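Local coordinates for protein glutathione S-transferase 1 (Ascaris suum, PDB 4Q5F) that conjugates reduced glutathione to a wide range of hydrophobic electrophiles, both foreign and endogenous, and can also act as a glutathione peroxidase, at residues 31-36 and 168-173; 143-148 and 188-193. All blocks are in the same frame, centred on the assembly; numbering follows the deposited sequence.

Contact 1: residues 31-36 and 168-173; sequences RLIFHQ and ADLVIT
Leu-170 of helix 167-182 lays its CD1 methyl against helix 27-37, between Ile-33 and Gln-36. Its CG is anti to the carbonyl carbon (chi1 -59°) and chi2 is extended, which carries CD1 up to the backbone of the other helix. CD1 of Leu-170 lies 3.9 Å from CA of Ile-33. CD1 of Leu-170 is 3.8 Å from CB of Gln-36. The Gln-36 side chain crosses that of Leu-170 at about a right angle. Only its aliphatic base touches, with CG anti to the backbone N (chi1 173°).

Leu-32 and Leu-170 bring the two backbones closest, with their CA atoms 6.5 Å apart. CD1 of Leu-32 rests 3.6 Å from the carbonyl O of Leu-170. CD1 of Ile-33 meets CG2 of Val-171 at 4.3 Å. The segments meet through van der Waals packing, mostly of apolar side chains on each other and on the backbone.

The segment axes approach to 9.3 Å at 131°. This packing joins the thioredoxin-like N-terminal domain to the all-helical C-terminal domain. Helix 204-212 packs on Leu-32, Gln-36 and Leu-170, and Val-200 of helix 191-201 touches Leu-170. Behind helix 27-37, Phe-34 meets Tyr-16 of strand 16-21.

Contact 2: residues 143-148 and 188-193; sequences KHLPLL and SGHLQL
Leu-145 and Pro-146 pack on the imidazole of His-190, and Leu-145 also reaches Leu-193. The aromatic part is a CH-pi contact. CB of Leu-145 sits over one face of the His-190 ring, 3.7 Å from its centroid and 16° off the normal. CD1 of Leu-145 touches CD2 of His-190 at 3.6 Å. CD of Pro-146 approaches CE1 of His-190 obliquely, at 3.5 Å.

The aliphatic part centres on Leu-193. CD1 of Leu-193 meets CD2 of Leu-145 at 3.6 Å. CD2 of Leu-193 lies 4.3 Å from CB of Leu-148. In Leu-145, CG is anti to the carbonyl carbon (chi1 -67°), which splays CD1 toward the His-190 ring and CD2 toward Leu-193.

The polar end of His-190 is held from helix 129-155, where Glu-149 OE1 is hydrogen-bonded to ND1. That bond and the leucine over the face would limit turning of the ring. Glu-149 OE2 also accepts weak bonds from the backbone N of Gln-192 and Leu-193.

His-190 occupies the N-cap position of helix 191-201. Helix 129-155 is kinked at Pro-146. The contact packs the start of helix 191-201 on the long helix 129-155 within the all-alpha C-terminal domain of the glutathione transferase fold.

From the N terminus, the chain runs through strand 16-21 into helix 27-37, the first half of contact 1, and then completes the sheet of the thioredoxin-like domain. It next enters the helical domain. Helix 129-155 supplies the first half of contact 2. Helix 167-182 then closes contact 1 across a gap of 131 residues. Residues 188-193 turn back to close contact 2, a loop of 39 residues. The two contacts cross, because 168-173 falls between 143-148 and 188-193. Contact 1 ties the two domains together, whereas contact 2 stays within the C-terminal one. Their centres are 20 Å apart. Helix 191-201 bridges them, starting at contact 2 and reaching Leu-170 through Val-200.

Contact 1: residues 31-36 and 168-173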
loop_
_atom_site.group_PDB
_atom_site.type_symbol
_atom_site.label_atom_id
_atom_site.label_comp_id
_atom_site.label_asym_id
_atom_site.label_seq_id
_atom_site.Cartn_x
_atom_site.Cartn_y
_atom_site.Cartn_z
ATOM N N ARG B 31 -10.023 13.947 3.098
ATOM C CA ARG B 31 -10.767 15.202 3.011
ATOM C C ARG B 31 -11.217 15.465 1.582
ATOM O O ARG B 31 -12.379 15.787 1.336
ATOM C CB ARG B 31 -9.906 16.371 3.491
ATOM C CG ARG B 31 -9.496 16.301 4.951
ATOM C CD ARG B 31 -8.552 17.436 5.305
ATOM N NE ARG B 31 -8.090 17.355 6.691
ATOM C CZ ARG B 31 -6.821 17.448 7.084
ATOM N NH1 ARG B 31 -5.839 17.630 6.208
ATOM N NH2 ARG B 31 -6.529 17.359 8.374
ATOM N N LEU B 32 -10.284 15.328 0.645
ATOM C CA LEU B 32 -10.565 15.540 -0.768
ATOM C C LEU B 32 -11.668 14.608 -1.259
ATOM O O LEU B 32 -12.515 14.996 -2.062
ATOM C CB LEU B 32 -9.298 15.312 -1.593
ATOM C CG LEU B 32 -8.248 16.417 -1.502
ATOM C CD1 LEU B 32 -6.894 15.909 -1.963
ATOM C CD2 LEU B 32 -8.676 17.615 -2.333
ATOM N N ILE B 33 -11.653 13.375 -0.769
ATOM C CA ILE B 33 -12.632 12.380 -1.187
ATOM C C ILE B 33 -14.023 12.724 -0.646
ATOM O O ILE B 33 -15.025 12.523 -1.330
ATOM C CB ILE B 33 -12.207 10.960 -0.755
ATOM C CG1 ILE B 33 -10.911 10.565 -1.466
ATOM C CG2 ILE B 33 -13.286 9.937 -1.097
ATOM C CD1 ILE B 33 -10.192 9.382 -0.851
ATOM N N PHE B 34 -14.083 13.239 0.581
ATOM C CA PHE B 34 -15.351 13.697 1.141
ATOM C C PHE B 34 -15.918 14.849 0.320
ATOM O O PHE B 34 -17.077 14.820 -0.094
ATOM C CB PHE B 34 -15.182 14.173 2.585
ATOM C CG PHE B 34 -15.071 13.064 3.588
ATOM C CD1 PHE B 34 -16.099 12.151 3.750
ATOM C CD2 PHE B 34 -13.950 12.955 4.393
ATOM C CE1 PHE B 34 -16.003 11.135 4.681
ATOM C CE2 PHE B 34 -13.848 11.944 5.328
ATOM C CZ PHE B 34 -14.875 11.032 5.472
ATOM N N HIS B 35 -15.092 15.863 0.089
ATOM C CA HIS B 35 -15.548 17.083 -0.564
ATOM C C HIS B 35 -15.988 16.840 -2.001
ATOM O O HIS B 35 -16.936 17.462 -2.474
ATOM C CB HIS B 35 -14.468 18.161 -0.497
ATOM C CG HIS B 35 -14.418 18.870 0.819
ATOM N ND1 HIS B 35 -13.488 18.574 1.794
ATOM C CD2 HIS B 35 -15.199 19.848 1.331
ATOM C CE1 HIS B 35 -13.693 19.347 2.842
ATOM N NE2 HIS B 35 -14.724 20.131 2.590
ATOM N N GLN B 36 -15.309 15.932 -2.694
ATOM C CA GLN B 36 -15.707 15.579 -4.050
ATOM C C GLN B 36 -17.116 15.005 -4.033
ATOM O O GLN B 36 -17.976 15.404 -4.818
ATOM C CB GLN B 36 -14.744 14.554 -4.654
ATOM C CG GLN B 36 -15.182 14.001 -6.009
ATOM C CD GLN B 36 -15.401 15.085 -7.044
ATOM O OE1 GLN B 36 -14.932 16.212 -6.893
ATOM N NE2 GLN B 36 -16.119 14.748 -8.107
ATOM N N ALA B 168 -8.104 7.678 -6.329
ATOM C CA ALA B 168 -6.678 7.682 -6.631
ATOM C C ALA B 168 -6.298 8.978 -7.333
ATOM O O ALA B 168 -5.238 9.545 -7.074
ATOM C CB ALA B 168 -6.311 6.483 -7.490
ATOM N N ASP B 169 -7.173 9.444 -8.219
ATOM C CA ASP B 169 -6.941 10.696 -8.930
ATOM C C ASP B 169 -6.839 11.866 -7.958
ATOM O O ASP B 169 -5.949 12.707 -8.074
ATOM C CB ASP B 169 -8.067 10.960 -9.931
ATOM C CG ASP B 169 -8.134 9.913 -11.028
ATOM O OD1 ASP B 169 -7.083 9.613 -11.634
ATOM O OD2 ASP B 169 -9.240 9.388 -11.283
ATOM N N LEU B 170 -7.758 11.911 -6.998
ATOM C CA LEU B 170 -7.820 13.010 -6.042
ATOM C C LEU B 170 -6.564 13.095 -5.175
ATOM O O LEU B 170 -6.014 14.176 -4.966
ATOM C CB LEU B 170 -9.052 12.859 -5.147
ATOM C CG LEU B 170 -10.408 12.835 -5.861
ATOM C CD1 LEU B 170 -11.525 12.543 -4.873
ATOM C CD2 LEU B 170 -10.664 14.148 -6.585
ATOM N N VAL B 171 -6.117 11.950 -4.670
ATOM C CA VAL B 171 -4.977 11.911 -3.760
ATOM C C VAL B 171 -3.664 12.143 -4.500
ATOM O O VAL B 171 -2.796 12.876 -4.025
ATOM C CB VAL B 171 -4.907 10.565 -3.005
ATOM C CG1 VAL B 171 -3.694 10.522 -2.077
ATOM C CG2 VAL B 171 -6.183 10.340 -2.211
ATOM N N ILE B 172 -3.520 11.504 -5.658
ATOM C CA ILE B 172 -2.296 11.604 -6.444
ATOM C C ILE B 172 -2.024 13.047 -6.858
ATOM O O ILE B 172 -0.948 13.582 -6.595
ATOM C CB ILE B 172 -2.363 10.697 -7.698
ATOM C CG1 ILE B 172 -2.236 9.229 -7.287
ATOM C CG2 ILE B 172 -1.254 11.042 -8.699
ATOM C CD1 ILE B 172 -2.558 8.240 -8.391
ATOM N N THR B 173 -3.004 13.670 -7.502
ATOM C CA THR B 173 -2.832 15.013 -8.042
ATOM C C THR B 173 -2.568 16.054 -6.955
ATOM O O THR B 173 -1.821 17.007 -7.172
ATOM C CB THR B 173 -4.059 15.446 -8.857
ATOM O OG1 THR B 173 -5.239 15.318 -8.056
ATOM C CG2 THR B 173 -4.192 14.587 -10.103
#

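Contact 2: residues 143-148 and 188-193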
loop_
_atom_site.group_PDB
_atom_site.type_symbol
_atom_site.label_atom_id
_atom_site.label_comp_id
_atom_site.label_asym_id
_atom_site.label_seq_id
_atom_site.Cartn_x
_atom_site.Cartn_y
_atom_site.Cartn_z
ATOM N N LYS B 143 12.321 8.310 -12.903
ATOM C CA LYS B 143 11.874 6.926 -13.056
ATOM C C LYS B 143 10.352 6.814 -13.038
ATOM O O LYS B 143 9.766 6.114 -13.863
ATOM C CB LYS B 143 12.449 6.031 -11.955
ATOM C CG LYS B 143 12.202 4.544 -12.210
ATOM C CD LYS B 143 12.447 3.676 -10.985
ATOM C CE LYS B 143 12.648 2.221 -11.395
ATOM N NZ LYS B 143 12.441 1.266 -10.271
ATOM N N HIS B 144 9.717 7.505 -12.097
ATOM C CA HIS B 144 8.313 7.252 -11.783
ATOM C C HIS B 144 7.306 8.047 -12.613
ATOM O O HIS B 144 6.261 7.516 -12.990
ATOM C CB HIS B 144 8.063 7.488 -10.295
ATOM C CG HIS B 144 8.598 6.398 -9.420
ATOM N ND1 HIS B 144 7.913 5.222 -9.203
ATOM C CD2 HIS B 144 9.752 6.299 -8.721
ATOM C CE1 HIS B 144 8.623 4.448 -8.397
ATOM N NE2 HIS B 144 9.740 5.076 -8.093
ATOM N N LEU B 145 7.609 9.311 -12.890
ATOM C CA LEU B 145 6.689 10.153 -13.651
ATOM C C LEU B 145 6.353 9.573 -15.029
ATOM O O LEU B 145 5.186 9.557 -15.418
ATOM C CB LEU B 145 7.235 11.577 -13.788
ATOM C CG LEU B 145 7.319 12.409 -12.504
ATOM C CD1 LEU B 145 7.757 13.827 -12.831
ATOM C CD2 LEU B 145 5.999 12.429 -11.741
ATOM N N PRO B 146 7.366 9.103 -15.775
ATOM C CA PRO B 146 7.028 8.465 -17.054
ATOM C C PRO B 146 6.085 7.269 -16.899
ATOM O O PRO B 146 5.260 7.023 -17.778
ATOM C CB PRO B 146 8.386 8.002 -17.604
ATOM C CG PRO B 146 9.416 8.407 -16.603
ATOM C CD PRO B 146 8.807 9.376 -15.659
ATOM N N LEU B 147 6.204 6.541 -15.793
ATOM C CA LEU B 147 5.350 5.381 -15.553
ATOM C C LEU B 147 3.913 5.801 -15.240
ATOM O O LEU B 147 2.964 5.148 -15.673
ATOM C CB LEU B 147 5.916 4.521 -14.418
ATOM C CG LEU B 147 7.320 3.962 -14.669
ATOM C CD1 LEU B 147 7.881 3.308 -13.417
ATOM C CD2 LEU B 147 7.315 2.974 -15.828
ATOM N N LEU B 148 3.754 6.887 -14.490
ATOM C CA LEU B 148 2.425 7.417 -14.204
ATOM C C LEU B 148 1.801 7.994 -15.470
ATOM O O LEU B 148 0.598 7.854 -15.706
ATOM C CB LEU B 148 2.491 8.502 -13.124
ATOM C CG LEU B 148 2.930 8.103 -11.712
ATOM C CD1 LEU B 148 2.800 9.295 -10.775
ATOM C CD2 LEU B 148 2.128 6.923 -11.183
ATOM N N SER B 188 8.223 19.527 -14.902
ATOM C CA SER B 188 8.785 19.979 -16.167
ATOM C C SER B 188 9.197 18.786 -17.023
ATOM O O SER B 188 10.006 17.962 -16.599
ATOM C CB SER B 188 9.987 20.883 -15.915
ATOM O OG SER B 188 9.590 22.105 -15.319
ATOM N N GLY B 189 8.627 18.701 -18.222
ATOM C CA GLY B 189 8.887 17.600 -19.133
ATOM C C GLY B 189 7.712 16.643 -19.254
ATOM O O GLY B 189 7.711 15.753 -20.107
ATOM N N HIS B 190 6.710 16.833 -18.399
ATOM C CA HIS B 190 5.542 15.956 -18.338
ATOM C C HIS B 190 4.244 16.752 -18.343
ATOM O O HIS B 190 3.600 16.896 -17.305
ATOM C CB HIS B 190 5.586 15.122 -17.061
ATOM C CG HIS B 190 6.816 14.285 -16.927
ATOM N ND1 HIS B 190 6.905 13.003 -17.430
ATOM C CD2 HIS B 190 8.009 14.539 -16.343
ATOM C CE1 HIS B 190 8.095 12.510 -17.166
ATOM N NE2 HIS B 190 8.791 13.423 -16.504
ATOM N N LEU B 191 3.853 17.255 -19.509
ATOM C CA LEU B 191 2.669 18.098 -19.606
ATOM C C LEU B 191 1.376 17.304 -19.455
ATOM O O LEU B 191 0.368 17.837 -18.992
ATOM C CB LEU B 191 2.672 18.905 -20.914
ATOM C CG LEU B 191 2.513 18.262 -22.296
ATOM C CD1 LEU B 191 1.087 17.896 -22.581
ATOM C CD2 LEU B 191 2.965 19.237 -23.357
ATOM N N GLN B 192 1.402 16.034 -19.848
ATOM C CA GLN B 192 0.219 15.187 -19.727
ATOM C C GLN B 192 -0.168 15.029 -18.257
ATOM O O GLN B 192 -1.349 14.920 -17.928
ATOM C CB GLN B 192 0.443 13.817 -20.373
ATOM C CG GLN B 192 0.594 13.854 -21.888
ATOM C CD GLN B 192 -0.648 14.375 -22.586
ATOM O OE1 GLN B 192 -1.756 14.292 -22.055
ATOM N NE2 GLN B 192 -0.469 14.920 -23.784
ATOM N N LEU B 193 0.830 15.023 -17.379
ATOM C CA LEU B 193 0.575 15.023 -15.944
ATOM C C LEU B 193 0.149 16.413 -15.483
ATOM O O LEU B 193 -0.727 16.548 -14.629
ATOM C CB LEU B 193 1.816 14.581 -15.165
ATOM C CG LEU B 193 2.182 13.094 -15.153
ATOM C CD1 LEU B 193 3.354 12.875 -14.210
ATOM C CD2 LEU B 193 1.007 12.215 -14.746
#